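Local coordinates for protein extracellular ligand-binding receptor (Rhodopseudomonas palustris, PDB 4F06) that binds p-hydroxybenzoic acid and, as the solute-binding protein of an ABC transporter, probably delivers lignin-derived benzoates for uptake into the cell, at residues 170-174 and 189-195; 113-117 and 308-312; 254-259 and 338-343. One frame throughout, in Å; residues are numbered along the deposited sequence.

Contact 1: 170-174 and 189-195; sequences VVEAV and RIKNSGA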
ATOM      1  N   VAL A 170      18.150 -12.924 -13.213  1.00 12.51           N
ATOM      2  CA  VAL A 170      18.143 -12.706 -11.763  1.00 11.11           C
ATOM      3  C   VAL A 170      19.307 -13.520 -11.224  1.00 12.84           C
ATOM      4  O   VAL A 170      19.278 -14.768 -11.298  1.00 15.19           O
ATOM      5  CB  VAL A 170      16.815 -13.089 -11.136  1.00 12.73           C
ATOM      6  CG1 VAL A 170      16.900 -13.002  -9.608  1.00 13.96           C
ATOM      7  CG2 VAL A 170      15.718 -12.151 -11.643  1.00 13.40           C
ATOM      8  N   VAL A 171      20.325 -12.836 -10.683  1.00 11.95           N
ATOM      9  CA  VAL A 171      21.552 -13.500 -10.296  1.00 13.75           C
ATOM     10  C   VAL A 171      21.602 -13.812  -8.825  1.00 13.42           C
ATOM     11  O   VAL A 171      22.459 -14.560  -8.385  1.00 17.66           O
ATOM     12  CB  VAL A 171      22.820 -12.728 -10.728  1.00 13.57           C
ATOM     13  CG1 VAL A 171      22.889 -12.717 -12.251  1.00 16.83           C
ATOM     14  CG2 VAL A 171      22.858 -11.350 -10.092  1.00 15.08           C
ATOM     15  N   GLU A 172      20.688 -13.245  -8.051  1.00 12.20           N
ATOM     16  CA  GLU A 172      20.651 -13.454  -6.602  1.00 13.41           C
ATOM     17  C   GLU A 172      19.233 -13.144  -6.133  1.00 12.49           C
ATOM     18  O   GLU A 172      18.595 -12.217  -6.659  1.00 10.49           O
ATOM     19  CB  GLU A 172      21.623 -12.495  -5.907  1.00 16.09           C
ATOM     20  CG  GLU A 172      21.829 -12.880  -4.442  1.00 18.75           C
ATOM     21  CD  GLU A 172      22.738 -11.935  -3.714  1.00 23.64           C
ATOM     22  OE1 GLU A 172      22.945 -10.809  -4.228  1.00 29.21           O
ATOM     23  OE2 GLU A 172      23.209 -12.320  -2.612  1.00 29.25           O
ATOM     24  N   ALA A 173      18.721 -13.918  -5.182  1.00 13.38           N
ATOM     25  CA  ALA A 173      17.416 -13.625  -4.617  1.00 11.23           C
ATOM     26  C   ALA A 173      17.521 -13.922  -3.132  1.00 13.41           C
ATOM     27  O   ALA A 173      17.744 -15.095  -2.753  1.00 17.85           O
ATOM     28  CB  ALA A 173      16.321 -14.473  -5.263  1.00 15.27           C
ATOM     29  N   VAL A 174      17.343 -12.892  -2.308  0.50 10.83           N
ATOM     30  CA  VAL A 174      17.525 -12.987  -0.868  0.50 10.63           C
ATOM     31  C   VAL A 174      16.182 -12.701  -0.195  0.50  9.36           C
ATOM     32  O   VAL A 174      15.565 -11.668  -0.481  0.50 10.35           O
ATOM     33  CB  VAL A 174      18.592 -11.986  -0.386  0.50 12.57           C
ATOM     34  CG1 VAL A 174      18.762 -12.048   1.117  0.50 16.53           C
ATOM     35  CG2 VAL A 174      19.917 -12.261  -1.097  0.50 16.29           C
ATOM     36  N   ARG A 189      26.804  -9.216   0.016  1.00 14.12           N
ATOM     37  CA  ARG A 189      26.396 -10.332  -0.832  1.00 14.88           C
ATOM     38  C   ARG A 189      25.973  -9.797  -2.214  1.00 14.44           C
ATOM     39  O   ARG A 189      26.350 -10.358  -3.250  1.00 18.21           O
ATOM     40  CB  ARG A 189      25.254 -11.098  -0.167  1.00 18.34           C
ATOM     41  CG  ARG A 189      25.730 -11.991   0.980  1.00 22.81           C
ATOM     42  CD  ARG A 189      24.580 -12.547   1.799  1.00 28.03           C
ATOM     43  NE  ARG A 189      23.750 -13.464   1.017  1.00 30.34           N
ATOM     44  CZ  ARG A 189      22.577 -13.942   1.423  1.00 35.09           C
ATOM     45  NH1 ARG A 189      22.062 -13.575   2.597  1.00 48.52           N
ATOM     46  NH2 ARG A 189      21.909 -14.770   0.644  1.00 38.80           N
ATOM     47  N   ILE A 190      25.229  -8.685  -2.229  1.00 12.28           N
ATOM     48  CA  ILE A 190      24.840  -8.058  -3.489  1.00 12.41           C
ATOM     49  C   ILE A 190      26.058  -7.582  -4.284  1.00 14.62           C
ATOM     50  O   ILE A 190      26.127  -7.832  -5.512  1.00 16.12           O
ATOM     51  CB  ILE A 190      23.817  -6.949  -3.249  1.00 11.16           C
ATOM     52  CG1 ILE A 190      22.516  -7.581  -2.741  1.00 12.37           C
ATOM     53  CG2 ILE A 190      23.598  -6.170  -4.551  1.00 12.95           C
ATOM     54  CD1 ILE A 190      21.483  -6.587  -2.211  1.00 14.40           C
ATOM     55  N   LYS A 191      27.013  -6.914  -3.622  0.50 14.82           N
ATOM     56  CA  LYS A 191      28.263  -6.529  -4.314  0.50 16.05           C
ATOM     57  C   LYS A 191      28.863  -7.746  -4.991  0.50 17.30           C
ATOM     58  O   LYS A 191      29.182  -7.721  -6.185  0.50 20.35           O
ATOM     59  CB  LYS A 191      29.304  -5.965  -3.342  0.50 18.77           C
ATOM     60  CG  LYS A 191      29.027  -4.565  -2.821  0.50 17.94           C
ATOM     61  CD  LYS A 191      30.209  -4.095  -1.972  0.50 18.58           C
ATOM     62  CE  LYS A 191      29.872  -2.899  -1.088  0.50 23.38           C
ATOM     63  NZ  LYS A 191      31.043  -2.364  -0.314  0.50 26.43           N
ATOM     64  N   ASN A 192      28.985  -8.822  -4.219  1.00 17.16           N
ATOM     65  CA  ASN A 192      29.659 -10.045  -4.691  1.00 19.89           C
ATOM     66  C   ASN A 192      28.969 -10.698  -5.874  1.00 21.16           C
ATOM     67  O   ASN A 192      29.602 -11.411  -6.636  1.00 24.42           O
ATOM     68  CB  ASN A 192      29.752 -11.097  -3.566  1.00 20.31           C
ATOM     69  CG  ASN A 192      30.707 -10.704  -2.457  1.00 26.16           C
ATOM     70  OD1 ASN A 192      31.496  -9.766  -2.600  1.00 29.38           O
ATOM     71  ND2 ASN A 192      30.626 -11.420  -1.322  1.00 31.06           N
ATOM     72  N   SER A 193      27.679 -10.434  -6.030  1.00 20.22           N
ATOM     73  CA  SER A 193      26.861 -11.068  -7.075  1.00 18.20           C
ATOM     74  C   SER A 193      27.168 -10.508  -8.457  1.00 19.27           C
ATOM     75  O   SER A 193      26.867 -11.147  -9.452  1.00 23.50           O
ATOM     76  CB  SER A 193      25.365 -10.866  -6.783  1.00 16.74           C
ATOM     77  OG  SER A 193      24.956  -9.553  -7.143  1.00 15.20           O
ATOM     78  N   GLY A 194      27.737  -9.303  -8.505  1.00 21.14           N
ATOM     79  CA  GLY A 194      27.991  -8.614  -9.763  1.00 22.41           C
ATOM     80  C   GLY A 194      26.755  -8.004 -10.412  1.00 18.33           C
ATOM     81  O   GLY A 194      26.825  -7.493 -11.536  1.00 22.09           O
ATOM     82  N   ALA A 195      25.602  -8.039  -9.722  1.00 15.25           N
ATOM     83  CA  ALA A 195      24.370  -7.436 -10.233  1.00 12.61           C
ATOM     84  C   ALA A 195      24.597  -5.967 -10.529  1.00 13.11           C
ATOM     85  O   ALA A 195      25.327  -5.255  -9.812  1.00 16.61           O
ATOM     86  CB  ALA A 195      23.253  -7.592  -9.187  1.00 14.29           C
TER

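Contact 2: 113-117 and 308-312; sequences SPYIV and PDKAI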
ATOM      1  N   SER A 113     -12.200 -14.134   1.254  1.00  7.69           N
ATOM      2  CA  SER A 113     -13.568 -13.874   1.677  1.00  7.72           C
ATOM      3  C   SER A 113     -14.280 -13.204   0.535  1.00  7.12           C
ATOM      4  O   SER A 113     -13.686 -12.343  -0.101  1.00  8.40           O
ATOM      5  CB  SER A 113     -13.598 -12.884   2.849  1.00  8.62           C
ATOM      6  OG  SER A 113     -14.933 -12.570   3.218  1.00  8.11           O
ATOM      7  N   PRO A 114     -15.582 -13.454   0.335  1.00  7.06           N
ATOM      8  CA  PRO A 114     -16.339 -12.707  -0.668  1.00  7.23           C
ATOM      9  C   PRO A 114     -16.560 -11.244  -0.258  1.00  6.91           C
ATOM     10  O   PRO A 114     -16.922 -10.428  -1.093  1.00  7.96           O
ATOM     11  CB  PRO A 114     -17.704 -13.428  -0.725  1.00  9.11           C
ATOM     12  CG  PRO A 114     -17.833 -14.058   0.646  1.00  9.13           C
ATOM     13  CD  PRO A 114     -16.403 -14.509   0.974  1.00  8.23           C
ATOM     14  N   TYR A 115     -16.308 -10.915   1.010  1.00  6.81           N
ATOM     15  CA  TYR A 115     -16.681  -9.597   1.538  1.00  7.16           C
ATOM     16  C   TYR A 115     -15.480  -8.682   1.754  1.00  6.34           C
ATOM     17  O   TYR A 115     -15.576  -7.726   2.499  1.00  8.45           O
ATOM     18  CB  TYR A 115     -17.487  -9.738   2.841  1.00  9.19           C
ATOM     19  CG  TYR A 115     -18.801 -10.468   2.735  1.00  8.33           C
ATOM     20  CD1 TYR A 115     -19.525 -10.580   1.536  1.00  9.00           C
ATOM     21  CD2 TYR A 115     -19.351 -11.029   3.884  1.00  8.74           C
ATOM     22  CE1 TYR A 115     -20.743 -11.258   1.485  1.00  9.44           C
ATOM     23  CE2 TYR A 115     -20.582 -11.639   3.853  1.00  9.21           C
ATOM     24  CZ  TYR A 115     -21.262 -11.785   2.655  1.00 10.09           C
ATOM     25  OH  TYR A 115     -22.503 -12.389   2.651  1.00 12.70           O
ATOM     26  N   ILE A 116     -14.373  -8.950   1.073  1.00  6.31           N
ATOM     27  CA  ILE A 116     -13.233  -8.061   1.115  1.00  6.71           C
ATOM     28  C   ILE A 116     -13.191  -7.212  -0.178  1.00  6.68           C
ATOM     29  O   ILE A 116     -13.413  -7.721  -1.296  1.00  6.98           O
ATOM     30  CB  ILE A 116     -11.916  -8.880   1.186  1.00  6.60           C
ATOM     31  CG1 ILE A 116     -11.804  -9.515   2.545  1.00  8.09           C
ATOM     32  CG2 ILE A 116     -10.706  -7.971   0.906  1.00  7.78           C
ATOM     33  CD1 ILE A 116     -10.708 -10.545   2.646  1.00 10.24           C
ATOM     34  N   VAL A 117     -12.934  -5.913  -0.015  0.50  5.92           N
ATOM     35  CA  VAL A 117     -12.564  -5.059  -1.147  0.50  5.95           C
ATOM     36  C   VAL A 117     -11.317  -4.303  -0.775  0.50  5.49           C
ATOM     37  O   VAL A 117     -11.161  -3.964   0.391  0.50  7.18           O
ATOM     38  CB  VAL A 117     -13.746  -4.139  -1.559  0.50  5.41           C
ATOM     39  CG1 VAL A 117     -14.168  -3.227  -0.399  0.50  3.84           C
ATOM     40  CG2 VAL A 117     -13.464  -3.344  -2.842  0.50  6.81           C
ATOM     41  N   PRO A 308     -24.245  -7.488   3.667  1.00  8.91           N
ATOM     42  CA  PRO A 308     -22.952  -7.509   2.967  1.00  9.00           C
ATOM     43  C   PRO A 308     -23.037  -7.942   1.518  1.00  8.72           C
ATOM     44  O   PRO A 308     -22.275  -7.449   0.703  1.00  9.05           O
ATOM     45  CB  PRO A 308     -22.122  -8.508   3.796  1.00  9.74           C
ATOM     46  CG  PRO A 308     -23.168  -9.370   4.493  1.00 10.24           C
ATOM     47  CD  PRO A 308     -24.265  -8.393   4.845  1.00  9.83           C
ATOM     48  N   ASP A 309     -23.979  -8.821   1.150  1.00  9.06           N
ATOM     49  CA  ASP A 309     -24.067  -9.190  -0.273  1.00 10.09           C
ATOM     50  C   ASP A 309     -24.417  -7.952  -1.119  1.00 10.01           C
ATOM     51  O   ASP A 309     -23.826  -7.733  -2.177  1.00 10.73           O
ATOM     52  CB  ASP A 309     -25.169 -10.265  -0.497  1.00 12.41           C
ATOM     53  CG  ASP A 309     -24.772 -11.652  -0.022  1.00 15.70           C
ATOM     54  OD1 ASP A 309     -23.612 -11.913   0.315  1.00 15.19           O
ATOM     55  OD2 ASP A 309     -25.667 -12.538  -0.016  1.00 19.33           O
ATOM     56  N   LYS A 310     -25.379  -7.150  -0.659  1.00  9.82           N
ATOM     57  CA  LYS A 310     -25.811  -5.961  -1.406  1.00  9.80           C
ATOM     58  C   LYS A 310     -24.690  -4.907  -1.360  1.00  9.43           C
ATOM     59  O   LYS A 310     -24.404  -4.242  -2.360  1.00 10.07           O
ATOM     60  CB  LYS A 310     -27.099  -5.412  -0.791  1.00 12.04           C
ATOM     61  CG  LYS A 310     -27.682  -4.254  -1.586  1.00 16.43           C
ATOM     62  CD  LYS A 310     -29.086  -3.856  -1.139  1.00 21.03           C
ATOM     63  CE  LYS A 310     -30.097  -4.971  -1.232  1.00 31.33           C
ATOM     64  NZ  LYS A 310     -31.396  -4.397  -0.797  1.00 50.50           N
ATOM     65  N   ALA A 311     -24.011  -4.772  -0.213  1.00  8.87           N
ATOM     66  CA  ALA A 311     -22.944  -3.778  -0.073  1.00  8.55           C
ATOM     67  C   ALA A 311     -21.803  -4.083  -1.054  1.00  8.56           C
ATOM     68  O   ALA A 311     -21.334  -3.192  -1.789  1.00  8.80           O
ATOM     69  CB  ALA A 311     -22.401  -3.792   1.361  1.00  9.03           C
ATOM     70  N   ILE A 312     -21.350  -5.337  -1.092  1.00  7.88           N
ATOM     71  CA  ILE A 312     -20.239  -5.692  -1.979  1.00  7.97           C
ATOM     72  C   ILE A 312     -20.681  -5.557  -3.431  1.00  8.65           C
ATOM     73  O   ILE A 312     -19.871  -5.108  -4.272  1.00  9.14           O
ATOM     74  CB  ILE A 312     -19.714  -7.093  -1.637  1.00 10.34           C
ATOM     75  CG1 ILE A 312     -18.981  -7.048  -0.311  1.00 12.67           C
ATOM     76  CG2 ILE A 312     -18.897  -7.702  -2.769  1.00 14.28           C
ATOM     77  CD1 ILE A 312     -17.592  -6.390  -0.381  1.00 14.08           C
TER

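Contact 3: 254-259 and 338-343; sequences HYAVSH and QNVYLR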
ATOM      1  N   HIS A 254       1.592   3.302  -7.017  1.00  5.41           N
ATOM      2  CA  HIS A 254       0.270   3.798  -7.404  1.00  5.52           C
ATOM      3  C   HIS A 254      -0.048   5.202  -6.862  1.00  5.27           C
ATOM      4  O   HIS A 254      -1.030   5.797  -7.273  1.00  6.99           O
ATOM      5  CB  HIS A 254      -0.792   2.790  -6.911  1.00  5.77           C
ATOM      6  CG  HIS A 254      -0.690   2.616  -5.442  1.00  5.21           C
ATOM      7  ND1 HIS A 254       0.420   2.054  -4.842  1.00  6.12           N
ATOM      8  CD2 HIS A 254      -1.515   3.067  -4.433  1.00  5.46           C
ATOM      9  CE1 HIS A 254       0.285   2.164  -3.506  1.00  6.24           C
ATOM     10  NE2 HIS A 254      -0.897   2.763  -3.240  1.00  5.80           N
ATOM     11  N   TYR A 255       0.756   5.714  -5.938  1.00  5.85           N
ATOM     12  CA  TYR A 255       0.482   7.032  -5.377  1.00  6.04           C
ATOM     13  C   TYR A 255       1.774   7.740  -5.050  1.00  5.76           C
ATOM     14  O   TYR A 255       2.658   7.162  -4.402  1.00  7.03           O
ATOM     15  CB  TYR A 255      -0.410   6.963  -4.103  1.00  6.82           C
ATOM     16  CG  TYR A 255      -0.720   8.355  -3.553  1.00  5.80           C
ATOM     17  CD1 TYR A 255      -1.497   9.247  -4.301  1.00  6.93           C
ATOM     18  CD2 TYR A 255      -0.170   8.815  -2.343  1.00  6.76           C
ATOM     19  CE1 TYR A 255      -1.755  10.538  -3.846  1.00  6.58           C
ATOM     20  CE2 TYR A 255      -0.467  10.110  -1.877  1.00  6.99           C
ATOM     21  CZ  TYR A 255      -1.212  10.969  -2.655  1.00  6.65           C
ATOM     22  OH  TYR A 255      -1.450  12.251  -2.198  1.00  7.65           O
ATOM     23  N   ALA A 256       1.822   9.031  -5.391  1.00  5.66           N
ATOM     24  CA  ALA A 256       2.857   9.959  -4.913  1.00  5.72           C
ATOM     25  C   ALA A 256       2.178  11.201  -4.365  1.00  5.94           C
ATOM     26  O   ALA A 256       1.228  11.701  -4.976  1.00  6.43           O
ATOM     27  CB  ALA A 256       3.846  10.361  -6.023  1.00  6.92           C
ATOM     28  N   VAL A 257       2.678  11.721  -3.251  1.00  6.51           N
ATOM     29  CA  VAL A 257       2.135  12.955  -2.679  1.00  7.09           C
ATOM     30  C   VAL A 257       2.254  14.084  -3.713  1.00  6.60           C
ATOM     31  O   VAL A 257       1.404  14.984  -3.768  1.00  8.15           O
ATOM     32  CB  VAL A 257       2.862  13.310  -1.384  1.00  8.14           C
ATOM     33  CG1 VAL A 257       2.436  14.673  -0.850  1.00 11.22           C
ATOM     34  CG2 VAL A 257       2.602  12.217  -0.355  1.00 10.75           C
ATOM     35  N   SER A 258       3.274  14.011  -4.568  1.00  6.88           N
ATOM     36  CA  SER A 258       3.500  15.020  -5.613  1.00  7.69           C
ATOM     37  C   SER A 258       2.583  14.844  -6.828  1.00  7.31           C
ATOM     38  O   SER A 258       2.679  15.628  -7.796  1.00  8.69           O
ATOM     39  CB  SER A 258       4.926  14.929  -6.102  1.00  9.88           C
ATOM     40  OG  SER A 258       5.102  13.729  -6.840  1.00 11.20           O
ATOM     41  N   HIS A 259       1.668  13.864  -6.833  1.00  7.63           N
ATOM     42  CA  HIS A 259       0.866  13.643  -8.045  1.00  7.64           C
ATOM     43  C   HIS A 259       0.196  14.928  -8.508  1.00  7.16           C
ATOM     44  O   HIS A 259      -0.516  15.589  -7.717  1.00  7.81           O
ATOM     45  CB  HIS A 259      -0.186  12.534  -7.801  1.00  7.58           C
ATOM     46  CG  HIS A 259      -0.973  12.201  -9.029  1.00  6.32           C
ATOM     47  ND1 HIS A 259      -0.391  11.639 -10.137  1.00  6.91           N
ATOM     48  CD2 HIS A 259      -2.321  12.349  -9.305  1.00  7.32           C
ATOM     49  CE1 HIS A 259      -1.336  11.441 -11.073  1.00  7.58           C
ATOM     50  NE2 HIS A 259      -2.519  11.867 -10.576  1.00  8.13           N
ATOM     51  N   GLN A 338      -5.733   0.490 -11.146  1.00  5.59           N
ATOM     52  CA  GLN A 338      -5.205   1.849 -11.000  1.00  6.19           C
ATOM     53  C   GLN A 338      -3.946   1.981 -11.818  1.00  5.95           C
ATOM     54  O   GLN A 338      -3.232   1.018 -12.142  1.00  6.28           O
ATOM     55  CB  GLN A 338      -4.900   2.122  -9.522  1.00  6.20           C
ATOM     56  CG  GLN A 338      -3.817   1.190  -8.915  1.00  6.22           C
ATOM     57  CD  GLN A 338      -3.801   1.335  -7.412  1.00  5.66           C
ATOM     58  OE1 GLN A 338      -4.182   2.374  -6.898  1.00  6.92           O
ATOM     59  NE2 GLN A 338      -3.342   0.300  -6.681  1.00  5.53           N
ATOM     60  N   ASN A 339      -3.581   3.233 -12.099  1.00  5.77           N
ATOM     61  CA  ASN A 339      -2.272   3.501 -12.722  1.00  5.98           C
ATOM     62  C   ASN A 339      -1.136   3.115 -11.773  1.00  5.81           C
ATOM     63  O   ASN A 339      -1.254   3.229 -10.525  1.00  6.16           O
ATOM     64  CB  ASN A 339      -2.139   5.009 -12.951  1.00  6.28           C
ATOM     65  CG  ASN A 339      -3.190   5.567 -13.883  1.00  6.48           C
ATOM     66  OD1 ASN A 339      -3.870   4.821 -14.625  1.00  7.50           O
ATOM     67  ND2 ASN A 339      -3.305   6.897 -13.867  1.00  7.99           N
ATOM     68  N   VAL A 340      -0.031   2.664 -12.360  1.00  5.67           N
ATOM     69  CA  VAL A 340       1.236   2.525 -11.632  1.00  5.86           C
ATOM     70  C   VAL A 340       2.219   3.468 -12.266  1.00  6.14           C
ATOM     71  O   VAL A 340       2.310   3.514 -13.511  1.00  7.25           O
ATOM     72  CB  VAL A 340       1.726   1.045 -11.672  1.00  6.52           C
ATOM     73  CG1 VAL A 340       3.111   0.920 -11.029  1.00  7.97           C
ATOM     74  CG2 VAL A 340       0.710   0.150 -10.948  1.00  6.96           C
ATOM     75  N   TYR A 341       2.901   4.273 -11.472  1.00  6.00           N
ATOM     76  CA  TYR A 341       3.796   5.287 -12.006  1.00  6.11           C
ATOM     77  C   TYR A 341       5.250   4.880 -11.726  1.00  5.99           C
ATOM     78  O   TYR A 341       5.559   4.325 -10.676  1.00  6.43           O
ATOM     79  CB  TYR A 341       3.514   6.656 -11.340  1.00  6.13           C
ATOM     80  CG  TYR A 341       2.078   7.095 -11.440  1.00  5.54           C
ATOM     81  CD1 TYR A 341       1.128   6.742 -10.454  1.00  6.28           C
ATOM     82  CD2 TYR A 341       1.662   7.897 -12.506  1.00  7.33           C
ATOM     83  CE1 TYR A 341      -0.184   7.128 -10.544  1.00  6.12           C
ATOM     84  CE2 TYR A 341       0.350   8.335 -12.560  1.00  7.43           C
ATOM     85  CZ  TYR A 341      -0.579   7.963 -11.595  1.00  6.27           C
ATOM     86  OH  TYR A 341      -1.884   8.396 -11.699  1.00  7.01           O
ATOM     87  N   LEU A 342       6.127   5.215 -12.661  1.00  6.74           N
ATOM     88  CA  LEU A 342       7.570   5.211 -12.398  1.00  7.16           C
ATOM     89  C   LEU A 342       7.912   6.556 -11.804  1.00  6.33           C
ATOM     90  O   LEU A 342       7.548   7.591 -12.392  1.00  7.44           O
ATOM     91  CB  LEU A 342       8.360   4.974 -13.693  1.00  8.23           C
ATOM     92  CG  LEU A 342       9.890   5.150 -13.497  1.00  9.10           C
ATOM     93  CD1 LEU A 342      10.477   4.060 -12.593  1.00  9.72           C
ATOM     94  CD2 LEU A 342      10.564   5.196 -14.859  1.00 11.29           C
ATOM     95  N   ARG A 343       8.630   6.562 -10.671  1.00  6.47           N
ATOM     96  CA  ARG A 343       9.066   7.815 -10.036  1.00  6.97           C
ATOM     97  C   ARG A 343      10.560   7.759  -9.813  1.00  7.07           C
ATOM     98  O   ARG A 343      11.176   6.687  -9.771  1.00  7.97           O
ATOM     99  CB  ARG A 343       8.396   8.016  -8.667  1.00  7.52           C
ATOM    100  CG  ARG A 343       6.864   7.807  -8.685  1.00  7.28           C
ATOM    101  CD  ARG A 343       6.438   6.383  -8.314  1.00  6.56           C
ATOM    102  NE  ARG A 343       6.992   5.972  -7.009  1.00  6.48           N
ATOM    103  CZ  ARG A 343       6.519   6.384  -5.828  1.00  6.10           C
ATOM    104  NH1 ARG A 343       5.376   7.084  -5.720  1.00  7.33           N
ATOM    105  NH2 ARG A 343       7.215   6.112  -4.725  1.00  7.58           N
TER
HETATM  106  O   HOH W   1      -2.899   4.957  -9.190  1.00  7.58           O

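Contact 1: 170-174 and 189-195
Glu172 reaches from the strand to helix 184-193 and meets Arg189, Ile190 and Ser193. Its CG is anti to the backbone N (chi1 -168°) and the chain runs out straight beyond it. This carries the carboxylate to the helix surface. There Glu172 OE1 lies 3.4 Å from Ile190 CA and also touches Ser193 CB. Glu172 OE2 lies 3.4 Å from Arg189 CB. No hydrogen bond crosses between the two segments, and these tight contacts are made with carbon atoms. Ser193 OG gives a short bond of 2.6 Å to Ile190 O, in the carbonyl plane and on a lone pair. Ser193 OG also accepts from Ala195 N at 3.1 Å, which forms an ST turn. Gly194 leaves the helical conformation here with a positive phi. Beside this turn, Val171 CG2 rests on Ala195 CB, 3.9 Å away. The strand and helix run nearly antiparallel, at 167°. They form the first half of a beta-alpha-beta crossover in the Rossmann-like second lobe. Strand 169-176 leads through helix 184-193 to strand 197-201, and strand 141-147 pairs in parallel between the two strands. Ala143 of that middle strand touches both Glu172 and Ala195. The other end of the contact is looser and lies toward solvent. Arg189 is exposed, and its chain bends at chi3 to bring the guanidinium back over the strand. In one of its two conformers, Val174 CG2 lies over one face of the Arg189 guanidinium, a detail that is less certain for that reason. The salt bridge from Glu172 OE2 to Arg189 NE is long, at 3.8 Å. The oxygen stands well out of the guanidinium plane and no N-H points at it, so the pairing is probably one of charges only.

Contact 2: 113-117 and 308-312
Pro308 opens the helical segment by setting its CB over the centre of the Tyr115 ring. Pro308 CB is 3.5 Å from the ring centroid of Tyr115 and only 12° off the ring normal, a well-centred CH-pi contact. The opposite face of the ring has Pro114 CG above it, offset toward the rim. The tyrosine is thus held between two prolines. With chi1 at -62°, Tyr115 CG stands opposite the carbonyl carbon, which sends the ring toward Pro308 and Asp309. Asp309 comes next and takes the phenol. Tyr115 OH donates to Asp309 OD1 at 2.6 Å, and OD1 lies at the edge of the ring, near its plane. The hydroxyl meets that oxygen from above the carboxylate plane, 45° out of it. One turn on, Ile312 reaches back to the turn that carries the tyrosine. Ile312 CG1 is 4.0 Å from Tyr115 CD1, and Ile312 CD1 is 3.8 Å from Tyr115 O. Ile312 CG2 rests near Pro114 O at 3.8 Å. Helix 308-315 is thereby joined to the turn that leads into strand 116-118, the edge strand of the sheet in the first lobe. A serine in place of Tyr115 would probably leave Asp309 without its phenol partner and open a gap beneath Pro308 and beside Ile312. The buried ring is packed by apolar groups on both faces, and its one hydroxyl is paired with a carboxylate, which probably limits its turning.

Contact 3: 254-259 and 338-343
His254 and Asn339 meet through their backbones. His254 CA makes a CA-H...O contact with Asn339 O. One water donates to His254 O at 2.8 Å and to Asn339 O at 2.7 Å. Among the flat groups, the amide of Gln338 lies against His254, with Gln338 CD 3.4 Å from His254 CB. Arg324, Ser120 and Gln125 bind both ends of that amide and fix its rotation. Tyr341 turns its ring edge to His254 O. It also meets His259, whose ring approaches obliquely, with planes at 54°. His259 CE1 comes within 3.2 Å of Tyr341 OH, while His259 ND1 is held by Glu356. Tyr341 OH accepts from Asn339 ND2 at 3.0 Å and also bonds to Arg324 O. The chain of Arg343 bends at chi2 and chi3. This brings Arg343 NH1 close to Tyr255 O, at 3.0 Å, and against Ala256 CB. Ser251 takes the NE of Arg343. The loop here leaves the antiparallel pair of strands 250-253 and 336-348, with one water between the backbones, in the sheet of the second lobe of this leucine-binding-protein-family receptor.

From the N terminus, the chain first builds the sheet of one lobe and reaches 113-117, the start of contact 2. It then enters the second lobe. Contact 1 closes a short loop there, between strand 169-176 and helix 184-193. Contact 3 opens later, at 254-259. The chain is back at the first lobe by helix 283-301, and helix 308-315 closes contact 2 over 190 residues, with all of contact 1 inside that loop. Contact 3 closes last, tying the loop after strand 250-253 to strand 336-348, so contacts 2 and 3 cross. Contacts 1 and 3 follow in series and reach the same sheet. The centres of contacts 1 and 2 are about 43 Å apart.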